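Succinate dehydrogenase subunit A (Mycolicibacterium smegmatis, PDB 7D6V) probably serves as the FAD-carrying flavoprotein subunit of the membrane-bound succinate dehydrogenase Sdh1, oxidising succinate and passing the electrons on towards quinone. Local coordinates at residues E201-V206 against D445-L450; G31-V36 against E163-V168. All coordinates share one frame; numbering follows the deposited sequence.

Contacts 1 and 2 join the same parallel sheet of the FAD-binding domain in two different ways. Contact 2 pairs strand 34-37 with strand 166-169, an outermost strand of the parallel sheet within this chain. Contact 1 lays the end of helix 427-448 against P203 and A204, at strand 204-206 of the same sheet, which is separated from strand 34-37 by strand 11-14. The centres of contact 1 and contact 2 are about 13 Å apart. Along the chain they follow in series, contact 2 being complete before contact 1 begins. They also touch, V447 CG1 lying 4.1 Å from L32 CD2, so the end of the helix also reaches the chain leading into strand 34-37.

Contact 1 (E201-V206 against D445-L450)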
ATOM      1  N   GLU A 201     -21.220  17.060  18.284  1.00 19.11           N
ATOM      2  CA  GLU A 201     -22.498  17.119  18.985  1.00 19.11           C
ATOM      3  C   GLU A 201     -23.540  16.269  18.272  1.00 19.11           C
ATOM      4  O   GLU A 201     -24.657  16.708  17.997  1.00 19.11           O
ATOM      5  CB  GLU A 201     -22.970  18.560  19.129  1.00 19.11           C
ATOM      6  CG  GLU A 201     -22.291  19.318  20.248  1.00 19.11           C
ATOM      7  CD  GLU A 201     -22.353  20.818  20.055  1.00 19.11           C
ATOM      8  OE1 GLU A 201     -21.613  21.335  19.193  1.00 19.11           O
ATOM      9  OE2 GLU A 201     -23.138  21.482  20.764  1.00 19.11           O
ATOM     10  N   ALA A 202     -23.180  15.047  17.953  1.00 17.82           N
ATOM     11  CA  ALA A 202     -24.137  14.181  17.288  1.00 17.82           C
ATOM     12  C   ALA A 202     -24.896  13.325  18.296  1.00 17.82           C
ATOM     13  O   ALA A 202     -24.343  12.928  19.325  1.00 17.82           O
ATOM     14  CB  ALA A 202     -23.428  13.276  16.289  1.00 17.82           C
ATOM     15  N   PRO A 203     -26.169  13.024  18.023  1.00 18.47           N
ATOM     16  CA  PRO A 203     -26.924  12.129  18.911  1.00 18.47           C
ATOM     17  C   PRO A 203     -26.601  10.652  18.739  1.00 18.47           C
ATOM     18  O   PRO A 203     -27.063   9.842  19.552  1.00 18.47           O
ATOM     19  CB  PRO A 203     -28.381  12.415  18.532  1.00 18.47           C
ATOM     20  CG  PRO A 203     -28.318  12.894  17.137  1.00 18.47           C
ATOM     21  CD  PRO A 203     -27.023  13.631  16.990  1.00 18.47           C
ATOM     22  N   ALA A 204     -25.831  10.275  17.722  1.00 16.95           N
ATOM     23  CA  ALA A 204     -25.456   8.889  17.496  1.00 16.95           C
ATOM     24  C   ALA A 204     -23.968   8.799  17.198  1.00 16.95           C
ATOM     25  O   ALA A 204     -23.387   9.696  16.585  1.00 16.95           O
ATOM     26  CB  ALA A 204     -26.253   8.267  16.345  1.00 16.95           C
ATOM     27  N   VAL A 205     -23.357   7.704  17.641  1.00 16.45           N
ATOM     28  CA  VAL A 205     -21.937   7.449  17.432  1.00 16.45           C
ATOM     29  C   VAL A 205     -21.764   5.997  17.005  1.00 16.45           C
ATOM     30  O   VAL A 205     -22.337   5.095  17.622  1.00 16.45           O
ATOM     31  CB  VAL A 205     -21.114   7.745  18.703  1.00 16.45           C
ATOM     32  CG1 VAL A 205     -19.753   7.078  18.636  1.00 16.45           C
ATOM     33  CG2 VAL A 205     -20.958   9.240  18.898  1.00 16.45           C
ATOM     34  N   VAL A 206     -20.988   5.774  15.947  1.00 15.04           N
ATOM     35  CA  VAL A 206     -20.589   4.439  15.510  1.00 15.04           C
ATOM     36  C   VAL A 206     -19.099   4.292  15.780  1.00 15.04           C
ATOM     37  O   VAL A 206     -18.301   5.121  15.330  1.00 15.04           O
ATOM     38  CB  VAL A 206     -20.904   4.207  14.023  1.00 15.04           C
ATOM     39  CG1 VAL A 206     -20.453   2.821  13.599  1.00 15.04           C
ATOM     40  CG2 VAL A 206     -22.381   4.391  13.758  1.00 15.04           C
ATOM     41  N   ASP A 445     -31.802   4.865  11.728  1.00 19.44           N
ATOM     42  CA  ASP A 445     -33.106   4.590  12.323  1.00 19.44           C
ATOM     43  C   ASP A 445     -33.239   5.246  13.691  1.00 19.44           C
ATOM     44  O   ASP A 445     -34.285   5.828  14.010  1.00 19.44           O
ATOM     45  CB  ASP A 445     -33.325   3.084  12.439  1.00 19.44           C
ATOM     46  CG  ASP A 445     -33.593   2.428  11.106  1.00 19.44           C
ATOM     47  OD1 ASP A 445     -33.753   3.152  10.101  1.00 19.44           O
ATOM     48  OD2 ASP A 445     -33.643   1.183  11.064  1.00 19.44           O
ATOM     49  N   TYR A 446     -32.193   5.157  14.514  1.00 19.46           N
ATOM     50  CA  TYR A 446     -32.243   5.756  15.843  1.00 19.46           C
ATOM     51  C   TYR A 446     -32.398   7.269  15.758  1.00 19.46           C
ATOM     52  O   TYR A 446     -33.173   7.863  16.515  1.00 19.46           O
ATOM     53  CB  TYR A 446     -30.987   5.380  16.629  1.00 19.46           C
ATOM     54  CG  TYR A 446     -30.853   6.068  17.967  1.00 19.46           C
ATOM     55  CD1 TYR A 446     -30.040   7.181  18.120  1.00 19.46           C
ATOM     56  CD2 TYR A 446     -31.534   5.599  19.078  1.00 19.46           C
ATOM     57  CE1 TYR A 446     -29.919   7.809  19.340  1.00 19.46           C
ATOM     58  CE2 TYR A 446     -31.417   6.220  20.300  1.00 19.46           C
ATOM     59  CZ  TYR A 446     -30.608   7.322  20.426  1.00 19.46           C
ATOM     60  OH  TYR A 446     -30.492   7.940  21.647  1.00 19.46           O
ATOM     61  N   VAL A 447     -31.675   7.907  14.837  1.00 19.90           N
ATOM     62  CA  VAL A 447     -31.740   9.361  14.722  1.00 19.90           C
ATOM     63  C   VAL A 447     -33.106   9.804  14.210  1.00 19.90           C
ATOM     64  O   VAL A 447     -33.662  10.803  14.681  1.00 19.90           O
ATOM     65  CB  VAL A 447     -30.596   9.874  13.832  1.00 19.90           C
ATOM     66  CG1 VAL A 447     -30.797  11.337  13.494  1.00 19.90           C
ATOM     67  CG2 VAL A 447     -29.267   9.675  14.532  1.00 19.90           C
ATOM     68  N   ARG A 448     -33.676   9.073  13.249  1.00 22.01           N
ATOM     69  CA  ARG A 448     -35.016   9.415  12.774  1.00 22.01           C
ATOM     70  C   ARG A 448     -36.097   9.151  13.815  1.00 22.01           C
ATOM     71  O   ARG A 448     -37.122   9.841  13.816  1.00 22.01           O
ATOM     72  CB  ARG A 448     -35.326   8.672  11.478  1.00 22.01           C
ATOM     73  CG  ARG A 448     -34.437   9.078  10.326  1.00 22.01           C
ATOM     74  CD  ARG A 448     -34.807  10.503   9.929  1.00 22.01           C
ATOM     75  NE  ARG A 448     -34.102  10.993   8.749  1.00 22.01           N
ATOM     76  CZ  ARG A 448     -32.952  11.655   8.787  1.00 22.01           C
ATOM     77  NH1 ARG A 448     -32.383  12.062   7.662  1.00 22.01           N
ATOM     78  NH2 ARG A 448     -32.394  11.944   9.953  1.00 22.01           N
ATOM     79  N   ALA A 449     -35.899   8.180  14.705  1.00 23.77           N
ATOM     80  CA  ALA A 449     -36.898   7.862  15.719  1.00 23.77           C
ATOM     81  C   ALA A 449     -36.704   8.651  17.009  1.00 23.77           C
ATOM     82  O   ALA A 449     -37.120   8.192  18.081  1.00 23.77           O
ATOM     83  CB  ALA A 449     -36.893   6.362  16.010  1.00 23.77           C
ATOM     84  N   LEU A 450     -36.094   9.832  16.937  1.00 25.94           N
ATOM     85  CA  LEU A 450     -35.681  10.567  18.124  1.00 25.94           C
ATOM     86  C   LEU A 450     -36.581  11.774  18.338  1.00 25.94           C
ATOM     87  O   LEU A 450     -36.705  12.613  17.433  1.00 25.94           O
ATOM     88  CB  LEU A 450     -34.226  11.004  17.980  1.00 25.94           C
ATOM     89  CG  LEU A 450     -33.453  11.340  19.248  1.00 25.94           C
ATOM     90  CD1 LEU A 450     -33.477  10.156  20.185  1.00 25.94           C
ATOM     91  CD2 LEU A 450     -32.029  11.703  18.891  1.00 25.94           C
TER
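The last turn of helix 427-448 comes up against P203 and A204, where A204 and V447 are the backbone neighbours, 6.9 Å apart between CA atoms. The helical conformation ends just beyond R448, and the chain bends so that L450 also faces P203. What joins the segments is side-chain contact, almost all of it apolar. V447 takes the middle: with CG1 anti to the backbone N (chi1 169°), its other methyl, CG2, is directed at A204 CB, 3.8 Å away, and also meets P203 CG at 4.2 Å. P203 turns the CB corner of its ring to L450, whose CD2 methyl lies 3.7 Å from it. Y446 adds its ring to the same group. With CG anti to the backbone N (chi1 174°), the ring lies beside P203, where CE1 presents the ring edge to P203 O at 3.5 Å, with the oxygen close to the ring plane. A204 CB meets the same ring obliquely, 4.3 Å from CD1. Beyond the two segments, Y446 also touches F409 of the neighbouring strand, while P203 also touches R453 and P454. Earlier in the helix, A439 and A443 pack on V206, continuing the contact along the strand. Helix 427-448 thus packs on strand 204-206, more than 200 residues earlier, and on strand 408-409 just before it, a helix-on-sheet layering consistent with a Rossmann-like FAD-binding fold.

Contact 2 (G31-V36 against E163-V168); sequences GLRVAV and EARIRV
From R33 to V36 and from R165 to V168 the two chains run side by side in parallel register, their short strand axes 4.8 Å apart and 16° from exact alignment. The backbone bonds alternate as parallel pairing requires: V34 N gives to R165 O (2.8 Å), V34 O accepts from R167 N (3.1 Å), and V36 N gives to R167 O (2.8 Å). V34, I166, V36 and V168 share one face of the sheet. V36 and V168 lie alongside each other there, pointing the same way, their CG1 methyls 4.1 Å apart. Helix 18-30 packs on this face, V24 meeting V36 and I166, and A27 meeting V34; I148 of helix 136-159 also meets I166. Strand 11-14, helix 18-30 and strand 34-37 form the beta-alpha-beta crossover of a Rossmann-type fold, consistent with a glycine-rich turn at G15, G17 and G20, and the side chain of V36 is about 8 Å from the bound FAD. Before the strands begin, two arginines cross at about a right angle. R165, bent at chi2 (-54°) and chi3, brings one face of its guanidinium under R33 CG, which sits 3.9 Å from CZ, towards the rim. The two guanidinium planes are steeply inclined. R33 NE points almost straight at A164 O in a weak, long hydrogen bond of 3.5 Å, while R165 reaches D155 of helix 136-159.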
ATOM      1  N   GLY A  31     -29.563   9.485   4.398  1.00 18.92           N
ATOM      2  CA  GLY A  31     -29.767  10.918   4.423  1.00 18.92           C
ATOM      3  C   GLY A  31     -29.448  11.471   5.791  1.00 18.92           C
ATOM      4  O   GLY A  31     -30.315  11.520   6.665  1.00 18.92           O
ATOM      5  N   LEU A  32     -28.221  11.948   5.963  1.00 18.55           N
ATOM      6  CA  LEU A  32     -27.680  12.295   7.268  1.00 18.55           C
ATOM      7  C   LEU A  32     -26.421  13.111   7.053  1.00 18.55           C
ATOM      8  O   LEU A  32     -25.738  12.960   6.038  1.00 18.55           O
ATOM      9  CB  LEU A  32     -27.347  11.051   8.103  1.00 18.55           C
ATOM     10  CG  LEU A  32     -28.424  10.268   8.850  1.00 18.55           C
ATOM     11  CD1 LEU A  32     -27.782   9.226   9.746  1.00 18.55           C
ATOM     12  CD2 LEU A  32     -29.285  11.195   9.666  1.00 18.55           C
ATOM     13  N   ARG A  33     -26.124  13.972   8.017  1.00 18.19           N
ATOM     14  CA  ARG A  33     -24.833  14.640   8.076  1.00 18.19           C
ATOM     15  C   ARG A  33     -23.893  13.786   8.914  1.00 18.19           C
ATOM     16  O   ARG A  33     -24.133  13.583  10.107  1.00 18.19           O
ATOM     17  CB  ARG A  33     -24.969  16.041   8.663  1.00 18.19           C
ATOM     18  CG  ARG A  33     -26.031  16.886   7.998  1.00 18.19           C
ATOM     19  CD  ARG A  33     -25.847  18.345   8.348  1.00 18.19           C
ATOM     20  NE  ARG A  33     -24.523  18.828   7.969  1.00 18.19           N
ATOM     21  CZ  ARG A  33     -23.647  19.357   8.816  1.00 18.19           C
ATOM     22  NH1 ARG A  33     -22.468  19.773   8.379  1.00 18.19           N
ATOM     23  NH2 ARG A  33     -23.951  19.472  10.101  1.00 18.19           N
ATOM     24  N   VAL A  34     -22.829  13.293   8.292  1.00 16.08           N
ATOM     25  CA  VAL A  34     -21.928  12.323   8.902  1.00 16.08           C
ATOM     26  C   VAL A  34     -20.551  12.952   9.040  1.00 16.08           C
ATOM     27  O   VAL A  34     -20.037  13.549   8.088  1.00 16.08           O
ATOM     28  CB  VAL A  34     -21.849  11.028   8.076  1.00 16.08           C
ATOM     29  CG1 VAL A  34     -21.123   9.945   8.850  1.00 16.08           C
ATOM     30  CG2 VAL A  34     -23.236  10.565   7.689  1.00 16.08           C
ATOM     31  N   ALA A  35     -19.960  12.817  10.221  1.00 15.31           N
ATOM     32  CA  ALA A  35     -18.583  13.213  10.474  1.00 15.31           C
ATOM     33  C   ALA A  35     -17.731  11.960  10.596  1.00 15.31           C
ATOM     34  O   ALA A  35     -18.103  11.020  11.304  1.00 15.31           O
ATOM     35  CB  ALA A  35     -18.478  14.058  11.744  1.00 15.31           C
ATOM     36  N   VAL A  36     -16.600  11.942   9.902  1.00 14.62           N
ATOM     37  CA  VAL A  36     -15.692  10.801   9.900  1.00 14.62           C
ATOM     38  C   VAL A  36     -14.436  11.235  10.637  1.00 14.62           C
ATOM     39  O   VAL A  36     -13.723  12.137  10.184  1.00 14.62           O
ATOM     40  CB  VAL A  36     -15.356  10.342   8.477  1.00 14.62           C
ATOM     41  CG1 VAL A  36     -14.339   9.215   8.504  1.00 14.62           C
ATOM     42  CG2 VAL A  36     -16.599   9.957   7.727  1.00 14.62           C
ATOM     43  N   GLU A 163     -18.414  19.013   1.576  1.00 16.75           N
ATOM     44  CA  GLU A 163     -18.700  18.523   2.918  1.00 16.75           C
ATOM     45  C   GLU A 163     -20.094  18.910   3.391  1.00 16.75           C
ATOM     46  O   GLU A 163     -20.304  19.136   4.586  1.00 16.75           O
ATOM     47  CB  GLU A 163     -17.645  19.029   3.900  1.00 16.75           C
ATOM     48  CG  GLU A 163     -16.224  18.694   3.496  1.00 16.75           C
ATOM     49  CD  GLU A 163     -15.203  19.538   4.221  1.00 16.75           C
ATOM     50  OE1 GLU A 163     -14.026  19.132   4.277  1.00 16.75           O
ATOM     51  OE2 GLU A 163     -15.581  20.611   4.738  1.00 16.75           O
ATOM     52  N   ALA A 164     -21.054  18.991   2.471  1.00 16.82           N
ATOM     53  CA  ALA A 164     -22.421  19.317   2.858  1.00 16.82           C
ATOM     54  C   ALA A 164     -23.047  18.195   3.676  1.00 16.82           C
ATOM     55  O   ALA A 164     -23.808  18.455   4.614  1.00 16.82           O
ATOM     56  CB  ALA A 164     -23.259  19.613   1.616  1.00 16.82           C
ATOM     57  N   ARG A 165     -22.746  16.943   3.336  1.00 17.42           N
ATOM     58  CA  ARG A 165     -23.281  15.796   4.055  1.00 17.42           C
ATOM     59  C   ARG A 165     -22.219  14.915   4.694  1.00 17.42           C
ATOM     60  O   ARG A 165     -22.505  14.277   5.704  1.00 17.42           O
ATOM     61  CB  ARG A 165     -24.137  14.921   3.126  1.00 17.42           C
ATOM     62  CG  ARG A 165     -25.093  15.674   2.223  1.00 17.42           C
ATOM     63  CD  ARG A 165     -25.993  16.610   3.002  1.00 17.42           C
ATOM     64  NE  ARG A 165     -26.938  15.894   3.849  1.00 17.42           N
ATOM     65  CZ  ARG A 165     -27.843  16.490   4.617  1.00 17.42           C
ATOM     66  NH1 ARG A 165     -27.925  17.812   4.638  1.00 17.42           N
ATOM     67  NH2 ARG A 165     -28.669  15.766   5.359  1.00 17.42           N
ATOM     68  N   ILE A 166     -21.013  14.853   4.135  1.00 15.40           N
ATOM     69  CA  ILE A 166     -19.942  14.018   4.666  1.00 15.40           C
ATOM     70  C   ILE A 166     -18.696  14.876   4.815  1.00 15.40           C
ATOM     71  O   ILE A 166     -18.238  15.483   3.840  1.00 15.40           O
ATOM     72  CB  ILE A 166     -19.643  12.809   3.765  1.00 15.40           C
ATOM     73  CG1 ILE A 166     -20.788  11.802   3.800  1.00 15.40           C
ATOM     74  CG2 ILE A 166     -18.354  12.134   4.195  1.00 15.40           C
ATOM     75  CD1 ILE A 166     -20.527  10.582   2.955  1.00 15.40           C
ATOM     76  N   ARG A 167     -18.140  14.912   6.021  1.00 14.58           N
ATOM     77  CA  ARG A 167     -16.857  15.549   6.269  1.00 14.58           C
ATOM     78  C   ARG A 167     -15.931  14.558   6.957  1.00 14.58           C
ATOM     79  O   ARG A 167     -16.348  13.830   7.860  1.00 14.58           O
ATOM     80  CB  ARG A 167     -17.008  16.808   7.121  1.00 14.58           C
ATOM     81  CG  ARG A 167     -15.743  17.635   7.197  1.00 14.58           C
ATOM     82  CD  ARG A 167     -15.988  18.977   7.838  1.00 14.58           C
ATOM     83  NE  ARG A 167     -14.733  19.657   8.132  1.00 14.58           N
ATOM     84  CZ  ARG A 167     -14.643  20.826   8.751  1.00 14.58           C
ATOM     85  NH1 ARG A 167     -15.740  21.456   9.145  1.00 14.58           N
ATOM     86  NH2 ARG A 167     -13.456  21.367   8.974  1.00 14.58           N
ATOM     87  N   VAL A 168     -14.674  14.534   6.525  1.00 13.73           N
ATOM     88  CA  VAL A 168     -13.663  13.632   7.062  1.00 13.73           C
ATOM     89  C   VAL A 168     -12.709  14.438   7.928  1.00 13.73           C
ATOM     90  O   VAL A 168     -12.190  15.473   7.494  1.00 13.73           O
ATOM     91  CB  VAL A 168     -12.900  12.904   5.941  1.00 13.73           C
ATOM     92  CG1 VAL A 168     -11.939  11.889   6.531  1.00 13.73           C
ATOM     93  CG2 VAL A 168     -13.868  12.231   4.988  1.00 13.73           C
TER